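Local atomic coordinates of EmGH1 (Erythrobacter marinus, PDB entry 5Z87), a protein that probably hydrolyses beta-glucosides as a family 3 glycoside hydrolase, and may also act on beta-xylosides and alpha-L-arabinofuranosides. Residues Phe153-Val158 against Arg726-Val731; Met147-Ala152 against Glu195-Asp200; Val691-Arg696 against Val741-Gly746; Gly623-Thr628 against Pro658-Gly663. One frame throughout, in Å; residues are numbered along the deposited sequence.

Interaction 1 of 4, residues Phe153-Val158 against Arg726-Val731; sequences FRPDMV and RGFQKV
Phe728 carries its ring between its own backbone N and carbonyl carbon (chi1 67°), and Phe153 swings its ring beside the backbone N (chi1 -73°); these two rotations bring the rings together as a T-shaped pair. The Phe153 edge is the stem: CD2 of Phe153 stands over the centre of the Phe728 face, 3.7 Å from Phe728 CG, and the planes are close to perpendicular at 82°. Pro155 meets the same Phe728 ring at its rim, with CD 3.7 Å from CE1. Beside the rings, the aliphatic parts of Arg154 and Lys730 cross at about a right angle, CD of Arg154 lying 3.5 Å from CD of Lys730. Their like charges share Glu415, which bridges both Arg154 NH1 and Lys730 NZ, while Ser622 and Ala152 O also hold the lysine nitrogen. Asp156 takes Arg154 side-on, NE to OD1 at 2.9 Å and NH2 to OD2, fixing the guanidinium. Water 1 joins the backbones, donating to Phe153 O at 2.7 Å and accepting from Lys730 N. Here the turn leading into helix 155-171, in the family 3 N-terminal domain of the TIM-barrel clan, docks on outer strand 724-733 of the fibronectin type III-like domain.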
loop_
_atom_site.group_PDB
_atom_site.type_symbol
_atom_site.label_atom_id
_atom_site.label_comp_id
_atom_site.label_asym_id
_atom_site.label_seq_id
_atom_site.Cartn_x
_atom_site.Cartn_y
_atom_site.Cartn_z
ATOM N N PHE A 153 2.615 23.370 -15.365
ATOM C CA PHE A 153 1.711 24.225 -14.579
ATOM C C PHE A 153 1.168 25.376 -15.431
ATOM O O PHE A 153 1.094 26.528 -14.995
ATOM C CB PHE A 153 2.397 24.727 -13.300
ATOM C CG PHE A 153 2.546 23.648 -12.254
ATOM C CD1 PHE A 153 3.516 22.659 -12.397
ATOM C CD2 PHE A 153 1.683 23.588 -11.162
ATOM C CE1 PHE A 153 3.652 21.626 -11.456
ATOM C CE2 PHE A 153 1.800 22.567 -10.208
ATOM C CZ PHE A 153 2.790 21.577 -10.359
ATOM N N ARG A 154 0.778 25.046 -16.667
ATOM C CA ARG A 154 0.212 26.000 -17.624
ATOM C C ARG A 154 -1.101 25.435 -18.152
ATOM O O ARG A 154 -1.167 24.942 -19.286
ATOM C CB ARG A 154 1.177 26.271 -18.784
ATOM C CG ARG A 154 2.408 27.094 -18.431
ATOM C CD ARG A 154 2.020 28.506 -18.057
ATOM N NE ARG A 154 1.358 29.194 -19.164
ATOM C CZ ARG A 154 1.994 29.775 -20.177
ATOM N NH1 ARG A 154 3.323 29.766 -20.236
ATOM N NH2 ARG A 154 1.296 30.373 -21.131
ATOM N N PRO A 155 -2.163 25.458 -17.347
ATOM C CA PRO A 155 -3.432 24.899 -17.841
ATOM C C PRO A 155 -3.981 25.653 -19.042
ATOM O O PRO A 155 -4.682 25.052 -19.866
ATOM C CB PRO A 155 -4.361 24.978 -16.620
ATOM C CG PRO A 155 -3.668 25.871 -15.629
ATOM C CD PRO A 155 -2.213 25.790 -15.911
ATOM N N ASP A 156 -3.656 26.942 -19.184
ATOM C CA ASP A 156 -4.048 27.681 -20.381
ATOM C C ASP A 156 -3.450 27.050 -21.631
ATOM O O ASP A 156 -4.120 26.947 -22.666
ATOM C CB ASP A 156 -3.631 29.152 -20.264
ATOM C CG ASP A 156 -2.113 29.333 -20.076
ATOM O OD1 ASP A 156 -1.434 28.435 -19.528
ATOM O OD2 ASP A 156 -1.593 30.387 -20.482
ATOM N N MET A 157 -2.199 26.596 -21.554
ATOM C CA MET A 157 -1.631 25.942 -22.725
ATOM C C MET A 157 -2.153 24.521 -22.890
ATOM O O MET A 157 -2.226 24.020 -24.022
ATOM C CB MET A 157 -0.108 25.956 -22.640
ATOM C CG MET A 157 0.491 27.344 -22.830
ATOM S SD MET A 157 2.293 27.316 -22.717
ATOM C CE MET A 157 2.725 26.117 -23.978
ATOM N N VAL A 158 -2.514 23.862 -21.781
ATOM C CA VAL A 158 -3.139 22.542 -21.860
ATOM C C VAL A 158 -4.419 22.611 -22.687
ATOM O O VAL A 158 -4.659 21.771 -23.563
ATOM C CB VAL A 158 -3.414 21.988 -20.448
ATOM C CG1 VAL A 158 -4.263 20.734 -20.528
ATOM C CG2 VAL A 158 -2.110 21.707 -19.711
ATOM N N ARG A 726 -4.057 24.147 -2.887
ATOM C CA ARG A 726 -5.322 24.767 -3.240
ATOM C C ARG A 726 -5.197 25.813 -4.339
ATOM O O ARG A 726 -6.227 26.322 -4.786
ATOM C CB ARG A 726 -5.975 25.407 -2.001
ATOM C CG ARG A 726 -6.484 24.391 -0.975
ATOM C CD ARG A 726 -7.563 23.536 -1.610
ATOM N NE ARG A 726 -8.174 22.564 -0.707
ATOM C CZ ARG A 726 -7.802 21.289 -0.624
ATOM N NH1 ARG A 726 -6.788 20.851 -1.356
ATOM N NH2 ARG A 726 -8.420 20.456 0.211
ATOM N N GLY A 727 -3.987 26.145 -4.790
ATOM C CA GLY A 727 -3.815 27.065 -5.903
ATOM C C GLY A 727 -2.391 27.064 -6.418
ATOM O O GLY A 727 -1.455 26.660 -5.721
ATOM N N PHE A 728 -2.240 27.512 -7.665
ATOM C CA PHE A 728 -0.915 27.784 -8.210
ATOM C C PHE A 728 -1.028 28.811 -9.327
ATOM O O PHE A 728 -2.084 28.980 -9.941
ATOM C CB PHE A 728 -0.221 26.510 -8.712
ATOM C CG PHE A 728 -0.869 25.888 -9.918
ATOM C CD1 PHE A 728 -0.708 26.438 -11.187
ATOM C CD2 PHE A 728 -1.621 24.731 -9.786
ATOM C CE1 PHE A 728 -1.306 25.854 -12.297
ATOM C CE2 PHE A 728 -2.212 24.136 -10.895
ATOM C CZ PHE A 728 -2.050 24.700 -12.157
ATOM N N GLN A 729 0.095 29.464 -9.610
ATOM C CA GLN A 729 0.161 30.492 -10.640
ATOM C C GLN A 729 1.583 30.561 -11.174
ATOM O O GLN A 729 2.500 30.931 -10.440
ATOM C CB GLN A 729 -0.256 31.843 -10.074
ATOM C CG GLN A 729 -0.292 32.966 -11.099
ATOM C CD GLN A 729 -1.159 32.629 -12.286
ATOM O OE1 GLN A 729 -2.389 32.588 -12.175
ATOM N NE2 GLN A 729 -0.527 32.364 -13.431
ATOM N N LYS A 730 1.779 30.207 -12.437
ATOM C CA LYS A 730 3.063 30.461 -13.075
ATOM C C LYS A 730 3.182 31.954 -13.377
ATOM O O LYS A 730 2.246 32.565 -13.902
ATOM C CB LYS A 730 3.208 29.626 -14.346
ATOM C CG LYS A 730 4.661 29.426 -14.771
ATOM C CD LYS A 730 4.793 28.388 -15.855
ATOM C CE LYS A 730 6.064 27.588 -15.696
ATOM N NZ LYS A 730 6.221 26.559 -16.746
ATOM N N VAL A 731 4.307 32.556 -12.990
ATOM C CA VAL A 731 4.580 33.964 -13.265
ATOM C C VAL A 731 5.860 34.071 -14.081
ATOM O O VAL A 731 6.754 33.221 -13.997
ATOM C CB VAL A 731 4.698 34.827 -11.991
ATOM C CG1 VAL A 731 3.399 34.808 -11.224
ATOM C CG2 VAL A 731 5.857 34.349 -11.124
HETATM O O HOH W 1 -0.170 28.724 -14.107
#

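Interaction 2 of 4, residues Met147-Ala152 against Glu195-Asp200; sequences MAMACA and ETWGED
Met147 and Trp197 bring their backbones closest, CA to CA 4.9 Å, where the short helix 146-150 passes the irregular loop that leads into helix 201-216, both within the N-terminal domain of the TIM-barrel clan. Gly198 adopts a phi of 110°, where a side chain would jam against the preceding carbonyl, and this lets the loop turn away beyond Trp197. The indole is the main side chain of the contact. Its six-membered ring slants along the helix, with CE3 3.4 Å from Ala150 CB and CH2 3.6 Å from Met149 CB; CE of Met149 reaches the same end of the ring. Chi1 of -65° sets the Trp197 ring beside its own backbone N; Val204, Ser207 and Ile211 of helix 201-216 and Val158 of helix 155-171 also touch the indole, which is wedged among helices. Cutting Trp197 back to an alanine would probably open a gap among these helices and leave Met149 and Ala150 without their aromatic neighbour. Met147 and Thr196 run side by side, pointing the same way, and the methionine bends at its last torsion to carry its methyl over to the loop. Thr196 OG1 has Ser193 O as its main partner and takes a weak bond from Gly198 N at 3.3 Å. Met147 CE ends 3.4 Å from that hydroxyl oxygen and 3.9 Å from Gly198 CA.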
loop_
_atom_site.group_PDB
_atom_site.type_symbol
_atom_site.label_atom_id
_atom_site.label_comp_id
_atom_site.label_asym_id
_atom_site.label_seq_id
_atom_site.Cartn_x
_atom_site.Cartn_y
_atom_site.Cartn_z
ATOM N N MET A 147 2.036 13.360 -18.115
ATOM C CA MET A 147 2.802 13.734 -16.921
ATOM C C MET A 147 3.821 14.829 -17.226
ATOM O O MET A 147 4.033 15.728 -16.404
ATOM C CB MET A 147 3.512 12.520 -16.323
ATOM C CG MET A 147 4.180 12.834 -14.972
ATOM S SD MET A 147 4.394 11.340 -14.000
ATOM C CE MET A 147 2.806 11.195 -13.176
ATOM N N ALA A 148 4.459 14.777 -18.398
ATOM C CA ALA A 148 5.337 15.873 -18.807
ATOM C C ALA A 148 4.585 17.195 -18.820
ATOM O O ALA A 148 5.033 18.191 -18.235
ATOM C CB ALA A 148 5.933 15.587 -20.188
ATOM N N MET A 149 3.423 17.217 -19.463
ATOM C CA MET A 149 2.673 18.465 -19.560
ATOM C C MET A 149 2.218 18.948 -18.195
ATOM O O MET A 149 2.053 20.161 -17.987
ATOM C CB MET A 149 1.476 18.289 -20.489
ATOM C CG MET A 149 1.852 18.093 -21.961
ATOM S SD MET A 149 0.414 18.377 -23.015
ATOM C CE MET A 149 -0.427 16.810 -22.912
ATOM N N ALA A 150 1.999 18.022 -17.253
ATOM C CA ALA A 150 1.642 18.432 -15.895
ATOM C C ALA A 150 2.760 19.231 -15.237
ATOM O O ALA A 150 2.495 20.025 -14.323
ATOM C CB ALA A 150 1.299 17.207 -15.036
ATOM N N CYS A 151 4.017 19.018 -15.664
ATOM C CA CYS A 151 5.126 19.753 -15.063
ATOM C C CYS A 151 5.101 21.213 -15.440
ATOM O O CYS A 151 5.749 22.021 -14.771
ATOM C CB CYS A 151 6.485 19.192 -15.481
ATOM S SG CYS A 151 6.771 17.471 -15.175
ATOM N N ALA A 152 4.368 21.563 -16.496
ATOM C CA ALA A 152 4.385 22.931 -16.997
ATOM C C ALA A 152 3.604 23.879 -16.101
ATOM O O ALA A 152 3.897 25.083 -16.079
ATOM C CB ALA A 152 3.825 22.970 -18.419
ATOM N N GLU A 195 0.508 8.449 -17.923
ATOM C CA GLU A 195 -0.757 8.906 -18.478
ATOM C C GLU A 195 -1.489 9.885 -17.574
ATOM O O GLU A 195 -2.465 10.499 -18.035
ATOM C CB GLU A 195 -1.690 7.732 -18.741
ATOM C CG GLU A 195 -1.088 6.620 -19.526
ATOM C CD GLU A 195 -2.123 5.548 -19.798
ATOM O OE1 GLU A 195 -1.719 4.404 -20.119
ATOM O OE2 GLU A 195 -3.337 5.864 -19.659
ATOM N N THR A 196 -1.059 10.030 -16.315
ATOM C CA THR A 196 -1.755 10.848 -15.338
ATOM C C THR A 196 -1.097 12.210 -15.224
ATOM O O THR A 196 -0.002 12.444 -15.730
ATOM C CB THR A 196 -1.760 10.185 -13.955
ATOM O OG1 THR A 196 -0.449 10.297 -13.365
ATOM C CG2 THR A 196 -2.180 8.752 -14.059
ATOM N N TRP A 197 -1.771 13.099 -14.499
ATOM C CA TRP A 197 -1.268 14.432 -14.216
ATOM C C TRP A 197 -0.682 14.542 -12.812
ATOM O O TRP A 197 -0.587 15.639 -12.258
ATOM C CB TRP A 197 -2.380 15.457 -14.464
ATOM C CG TRP A 197 -2.723 15.463 -15.950
ATOM C CD1 TRP A 197 -3.405 14.498 -16.630
ATOM C CD2 TRP A 197 -2.306 16.425 -16.937
ATOM N NE1 TRP A 197 -3.467 14.808 -17.966
ATOM C CE2 TRP A 197 -2.812 15.992 -18.180
ATOM C CE3 TRP A 197 -1.583 17.628 -16.883
ATOM C CZ2 TRP A 197 -2.611 16.716 -19.366
ATOM C CZ3 TRP A 197 -1.397 18.347 -18.057
ATOM C CH2 TRP A 197 -1.906 17.886 -19.281
ATOM N N GLY A 198 -0.266 13.433 -12.235
ATOM C CA GLY A 198 0.491 13.484 -11.010
ATOM C C GLY A 198 -0.287 12.970 -9.821
ATOM O O GLY A 198 -1.299 12.276 -9.947
ATOM N N GLU A 199 0.205 13.333 -8.636
ATOM C CA GLU A 199 -0.362 12.878 -7.378
ATOM C C GLU A 199 -1.335 13.874 -6.747
ATOM O O GLU A 199 -2.052 13.506 -5.812
ATOM C CB GLU A 199 0.774 12.577 -6.377
ATOM C CG GLU A 199 1.472 13.821 -5.793
ATOM C CD GLU A 199 2.730 13.486 -4.966
ATOM O OE1 GLU A 199 3.418 12.495 -5.299
ATOM O OE2 GLU A 199 3.031 14.224 -3.995
ATOM N N ASP A 200 -1.360 15.100 -7.195
ATOM C CA ASP A 200 -2.103 16.090 -6.414
ATOM C C ASP A 200 -3.536 16.235 -6.921
ATOM O O ASP A 200 -3.740 16.445 -8.122
ATOM C CB ASP A 200 -1.428 17.442 -6.472
ATOM C CG ASP A 200 -2.196 18.487 -5.707
ATOM O OD1 ASP A 200 -2.415 18.280 -4.495
ATOM O OD2 ASP A 200 -2.591 19.500 -6.310
#

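Interaction 3 of 4, residues Val691-Arg696 against Val741-Gly746; sequences VSVSVR and VQFELG
Val741 pairs antiparallel with Val693, in a ladder that runs on to Val695 and Gln739; strand 738-745 is an outer strand of the three-stranded sheet 671-678, 689-697, 738-745, which packs face to face on the fibronectin type III-like domain's other sheet as a beta sandwich. Val741 and Val693 are a hydrogen-bonded pair: Val741 N gives to Val693 O at 2.9 Å, and Val693 N returns a bond to Val741 O at 3.0 Å. Val741 O also receives a CA-H...O contact from Ser692 CA, 3.2 Å away. Further out on the same face, CG2 of Val741 brushes CG1 of Val695. Next comes Gln742, opposite Ser692 in a non-hydrogen-bonded pair. Its chain bends at chi2 (-79°), turning the amide toward strand 689-697, so that NE2 comes 3.7 Å from Ser692 CB; water 2 accepts from NE2 and is weakly linked to Ser692 OG. Phe743 returns to the face of the valines and forms a second hydrogen-bonded pair, with Val691. Here Phe743 N donates to Val691 O at 2.8 Å, and Val691 N answers to Phe743 O with an N-H...O angle of 171°. The phenyl ring lies against Val707 and Leu709 of strand 703-713 across the sandwich. At its edge, near the ring plane, Phe743 CE2 meets Val693 CG2 at 4.1 Å.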
loop_
_atom_site.group_PDB
_atom_site.type_symbol
_atom_site.label_atom_id
_atom_site.label_comp_id
_atom_site.label_asym_id
_atom_site.label_seq_id
_atom_site.Cartn_x
_atom_site.Cartn_y
_atom_site.Cartn_z
ATOM N N VAL A 691 -5.963 36.044 -0.685
ATOM C CA VAL A 691 -4.614 35.871 -0.165
ATOM C C VAL A 691 -3.625 36.285 -1.251
ATOM O O VAL A 691 -3.780 35.894 -2.411
ATOM C CB VAL A 691 -4.361 34.418 0.281
ATOM C CG1 VAL A 691 -2.913 34.246 0.717
ATOM C CG2 VAL A 691 -5.303 34.038 1.421
ATOM N N SER A 692 -2.615 37.075 -0.884
ATOM C CA SER A 692 -1.602 37.506 -1.838
ATOM C C SER A 692 -0.219 37.030 -1.410
ATOM O O SER A 692 0.052 36.830 -0.222
ATOM C CB SER A 692 -1.579 39.021 -1.992
ATOM O OG SER A 692 -1.072 39.627 -0.820
ATOM N N VAL A 693 0.653 36.856 -2.402
ATOM C CA VAL A 693 2.016 36.365 -2.220
ATOM C C VAL A 693 2.913 37.153 -3.160
ATOM O O VAL A 693 2.733 37.087 -4.380
ATOM C CB VAL A 693 2.147 34.865 -2.540
ATOM C CG1 VAL A 693 3.577 34.372 -2.258
ATOM C CG2 VAL A 693 1.108 34.046 -1.796
ATOM N N SER A 694 3.890 37.867 -2.616
ATOM C CA SER A 694 4.856 38.563 -3.457
ATOM C C SER A 694 6.016 37.644 -3.814
ATOM O O SER A 694 6.506 36.871 -2.980
ATOM C CB SER A 694 5.385 39.834 -2.782
ATOM O OG SER A 694 6.236 39.540 -1.694
ATOM N N VAL A 695 6.438 37.725 -5.071
ATOM C CA VAL A 695 7.596 36.999 -5.566
ATOM C C VAL A 695 8.434 37.959 -6.409
ATOM O O VAL A 695 7.895 38.719 -7.222
ATOM C CB VAL A 695 7.172 35.755 -6.366
ATOM C CG1 VAL A 695 6.077 36.124 -7.329
ATOM C CG2 VAL A 695 8.363 35.162 -7.097
ATOM N N ARG A 696 9.748 37.945 -6.192
ATOM C CA ARG A 696 10.673 38.882 -6.812
ATOM C C ARG A 696 11.761 38.089 -7.511
ATOM O O ARG A 696 12.290 37.123 -6.945
ATOM C CB ARG A 696 11.295 39.832 -5.772
ATOM C CG ARG A 696 12.365 40.776 -6.336
ATOM C CD ARG A 696 13.076 41.589 -5.243
ATOM N NE ARG A 696 12.176 42.520 -4.555
ATOM C CZ ARG A 696 11.609 42.282 -3.374
ATOM N NH1 ARG A 696 11.843 41.134 -2.739
ATOM N NH2 ARG A 696 10.807 43.186 -2.824
ATOM N N VAL A 741 1.042 37.996 -6.548
ATOM C CA VAL A 741 0.081 37.019 -7.052
ATOM C C VAL A 741 -1.129 36.976 -6.132
ATOM O O VAL A 741 -0.995 36.966 -4.903
ATOM C CB VAL A 741 0.734 35.636 -7.177
ATOM C CG1 VAL A 741 -0.280 34.608 -7.625
ATOM C CG2 VAL A 741 1.861 35.697 -8.163
ATOM N N GLN A 742 -2.322 36.969 -6.719
ATOM C CA GLN A 742 -3.564 36.980 -5.958
ATOM C C GLN A 742 -4.225 35.612 -6.049
ATOM O O GLN A 742 -4.352 35.052 -7.142
ATOM C CB GLN A 742 -4.509 38.068 -6.475
ATOM C CG GLN A 742 -3.938 39.478 -6.351
ATOM C CD GLN A 742 -4.049 40.023 -4.940
ATOM O OE1 GLN A 742 -4.832 39.528 -4.129
ATOM N NE2 GLN A 742 -3.267 41.050 -4.638
ATOM N N PHE A 743 -4.622 35.070 -4.901
ATOM C CA PHE A 743 -5.424 33.857 -4.834
ATOM C C PHE A 743 -6.723 34.141 -4.089
ATOM O O PHE A 743 -6.824 35.079 -3.289
ATOM C CB PHE A 743 -4.681 32.720 -4.116
ATOM C CG PHE A 743 -3.396 32.306 -4.770
ATOM C CD1 PHE A 743 -3.400 31.417 -5.825
ATOM C CD2 PHE A 743 -2.182 32.777 -4.304
ATOM C CE1 PHE A 743 -2.212 31.014 -6.426
ATOM C CE2 PHE A 743 -0.997 32.381 -4.897
ATOM C CZ PHE A 743 -1.016 31.496 -5.961
ATOM N N GLU A 744 -7.717 33.294 -4.316
ATOM C CA GLU A 744 -8.944 33.389 -3.535
ATOM C C GLU A 744 -9.370 31.994 -3.116
ATOM O O GLU A 744 -9.450 31.088 -3.952
ATOM C CB GLU A 744 -10.069 34.091 -4.314
ATOM C CG GLU A 744 -11.180 34.619 -3.397
ATOM C CD GLU A 744 -12.230 35.463 -4.115
ATOM O OE1 GLU A 744 -13.325 34.937 -4.386
ATOM O OE2 GLU A 744 -11.967 36.656 -4.391
ATOM N N LEU A 745 -9.639 31.827 -1.825
ATOM C CA LEU A 745 -10.054 30.556 -1.256
ATOM C C LEU A 745 -11.474 30.666 -0.722
ATOM O O LEU A 745 -11.933 31.751 -0.354
ATOM C CB LEU A 745 -9.095 30.135 -0.136
ATOM C CG LEU A 745 -7.706 29.793 -0.654
ATOM C CD1 LEU A 745 -6.771 29.536 0.499
ATOM C CD2 LEU A 745 -7.817 28.582 -1.535
ATOM N N GLY A 746 -12.170 29.534 -0.674
ATOM C CA GLY A 746 -13.508 29.501 -0.129
ATOM C C GLY A 746 -13.862 28.199 0.563
ATOM O O GLY A 746 -13.005 27.345 0.829
HETATM O O HOH W 2 -2.683 42.426 -1.741
#

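Interaction 4 of 4, residues Gly623-Thr628 against Pro658-Gly663; sequences GKLPVT and PLYPFG
Leu625 O accepts a backbone hydrogen bond from Gly663 N at 2.8 Å, the shortest polar link between these two irregular segments of the family 3 C-terminal domain. The same oxygen sits above the rim of one face of the Phe662 ring. At that ring's edge, in its plane, lies Pro626 O, 3.2 Å from CE1. Chi1 of 173° sends the Phe662 ring away from its backbone N and along the 623-628 backbone, while Tyr640 stacks on it. Thr628 OG1 takes a weak bond from Phe662 N, and water 3 donates to it at 3.0 Å while weakly accepting from Phe662 N; the threonine's CG2 turns instead to Pro658 CB. On the apolar side, Leu625 CD1 rests 3.5 Å from Tyr660 CB. Lys624 bends at chi2 so that CD passes 3.2 Å from Gly663 O, and its NZ reaches Asp705, Gly665 O and Pro772 O. A methionine in place of Lys624 would probably leave Asp705 without its charged mate and take this donor from both carbonyls. With one sound backbone bond, a weak one to a hydroxyl, carbonyls lying against carbon, and Gly663 at a positive phi of 84°, where a side chain would jam against the preceding carbonyl, the contact depends more on backbone shape than on side-chain charge.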
loop_
_atom_site.group_PDB
_atom_site.type_symbol
_atom_site.label_atom_id
_atom_site.label_comp_id
_atom_site.label_asym_id
_atom_site.label_seq_id
_atom_site.Cartn_x
_atom_site.Cartn_y
_atom_site.Cartn_z
ATOM N N GLY A 623 9.695 24.104 -15.540
ATOM C CA GLY A 623 8.859 23.004 -15.105
ATOM C C GLY A 623 8.993 22.736 -13.616
ATOM O O GLY A 623 10.018 23.018 -12.992
ATOM N N LYS A 624 7.920 22.197 -13.034
ATOM C CA LYS A 624 7.876 21.793 -11.632
ATOM C C LYS A 624 7.376 20.359 -11.550
ATOM O O LYS A 624 6.554 19.933 -12.362
ATOM C CB LYS A 624 6.957 22.703 -10.806
ATOM C CG LYS A 624 7.324 24.184 -10.838
ATOM C CD LYS A 624 8.535 24.447 -9.953
ATOM C CE LYS A 624 8.607 25.893 -9.532
ATOM N NZ LYS A 624 9.763 26.144 -8.628
ATOM N N LEU A 625 7.871 19.611 -10.566
ATOM C CA LEU A 625 7.456 18.212 -10.426
ATOM C C LEU A 625 5.988 18.131 -10.006
ATOM O O LEU A 625 5.572 18.835 -9.070
ATOM C CB LEU A 625 8.339 17.494 -9.414
ATOM C CG LEU A 625 9.699 17.101 -9.990
ATOM C CD1 LEU A 625 10.590 16.533 -8.899
ATOM C CD2 LEU A 625 9.537 16.108 -11.147
ATOM N N PRO A 626 5.163 17.339 -10.693
ATOM C CA PRO A 626 3.769 17.143 -10.257
ATOM C C PRO A 626 3.576 15.905 -9.389
ATOM O O PRO A 626 2.424 15.568 -9.075
ATOM C CB PRO A 626 3.041 16.982 -11.594
ATOM C CG PRO A 626 4.058 16.193 -12.436
ATOM C CD PRO A 626 5.424 16.702 -12.001
ATOM N N VAL A 627 4.667 15.227 -9.040
ATOM C CA VAL A 627 4.682 14.112 -8.108
ATOM C C VAL A 627 5.813 14.353 -7.121
ATOM O O VAL A 627 6.710 15.167 -7.355
ATOM C CB VAL A 627 4.896 12.760 -8.818
ATOM C CG1 VAL A 627 3.680 12.359 -9.615
ATOM C CG2 VAL A 627 6.150 12.844 -9.712
ATOM N N THR A 628 5.783 13.606 -6.022
ATOM C CA THR A 628 6.930 13.504 -5.134
ATOM C C THR A 628 7.834 12.402 -5.663
ATOM O O THR A 628 7.350 11.365 -6.118
ATOM C CB THR A 628 6.489 13.191 -3.699
ATOM O OG1 THR A 628 5.784 14.311 -3.170
ATOM C CG2 THR A 628 7.695 12.900 -2.793
ATOM N N PRO A 658 12.080 12.922 0.853
ATOM C CA PRO A 658 11.972 12.678 -0.582
ATOM C C PRO A 658 13.259 13.096 -1.271
ATOM O O PRO A 658 14.016 13.934 -0.773
ATOM C CB PRO A 658 10.780 13.546 -1.004
ATOM C CG PRO A 658 10.617 14.548 0.106
ATOM C CD PRO A 658 11.083 13.889 1.340
ATOM N N LEU A 659 13.529 12.466 -2.412
ATOM C CA LEU A 659 14.653 12.907 -3.232
ATOM C C LEU A 659 14.389 14.299 -3.796
ATOM O O LEU A 659 15.235 15.192 -3.709
ATOM C CB LEU A 659 14.913 11.887 -4.344
ATOM C CG LEU A 659 16.166 12.165 -5.185
ATOM C CD1 LEU A 659 17.445 12.163 -4.331
ATOM C CD2 LEU A 659 16.295 11.164 -6.323
ATOM N N TYR A 660 13.196 14.510 -4.346
ATOM C CA TYR A 660 12.700 15.825 -4.726
ATOM C C TYR A 660 11.252 15.928 -4.257
ATOM O O TYR A 660 10.460 14.994 -4.475
ATOM C CB TYR A 660 12.781 16.061 -6.249
ATOM C CG TYR A 660 14.115 15.735 -6.899
ATOM C CD1 TYR A 660 15.197 16.614 -6.813
ATOM C CD2 TYR A 660 14.284 14.567 -7.620
ATOM C CE1 TYR A 660 16.413 16.313 -7.419
ATOM C CE2 TYR A 660 15.499 14.257 -8.232
ATOM C CZ TYR A 660 16.553 15.136 -8.130
ATOM O OH TYR A 660 17.743 14.828 -8.743
ATOM N N PRO A 661 10.859 17.027 -3.631
ATOM C CA PRO A 661 9.478 17.152 -3.163
ATOM C C PRO A 661 8.540 17.573 -4.279
ATOM O O PRO A 661 8.950 18.130 -5.299
ATOM C CB PRO A 661 9.570 18.236 -2.089
ATOM C CG PRO A 661 10.707 19.099 -2.548
ATOM C CD PRO A 661 11.698 18.154 -3.194
ATOM N N PHE A 662 7.256 17.285 -4.066
ATOM C CA PHE A 662 6.220 17.776 -4.961
ATOM C C PHE A 662 6.369 19.280 -5.180
ATOM O O PHE A 662 6.579 20.045 -4.234
ATOM C CB PHE A 662 4.825 17.472 -4.394
ATOM C CG PHE A 662 3.693 18.098 -5.191
ATOM C CD1 PHE A 662 3.121 17.423 -6.263
ATOM C CD2 PHE A 662 3.214 19.364 -4.875
ATOM C CE1 PHE A 662 2.097 17.996 -6.993
ATOM C CE2 PHE A 662 2.190 19.935 -5.601
ATOM C CZ PHE A 662 1.628 19.249 -6.664
ATOM N N GLY A 663 6.250 19.701 -6.441
ATOM C CA GLY A 663 6.362 21.102 -6.807
ATOM C C GLY A 663 7.770 21.623 -7.014
ATOM O O GLY A 663 7.936 22.827 -7.233
HETATM O O HOH W 3 7.028 15.967 -1.004
#

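Interactions 2 and 4 are buried, while interactions 1 and 3 are only partly so. Interaction 3 is the sole sheet pairing, held by backbone bonds inside the fibronectin type III-like domain; interaction 1 docks that domain on the N-terminal domain with rings, alkyl chains and a water. The two meet where Val731 and Gln729 pack on Val741. Interactions 1 and 2 use consecutive helices, 155-171 and 146-150, and Lys730 NZ reaches Ala152 O. Interaction 2, mostly apolar, connects to loop-built interaction 4 through Glu199 OE1 to Thr628 N and Cys151 O to Lys624 N. Interaction 4 in turn touches interaction 1, Lys624 O facing Phe153. Interaction 3 touches neither 2 nor 4.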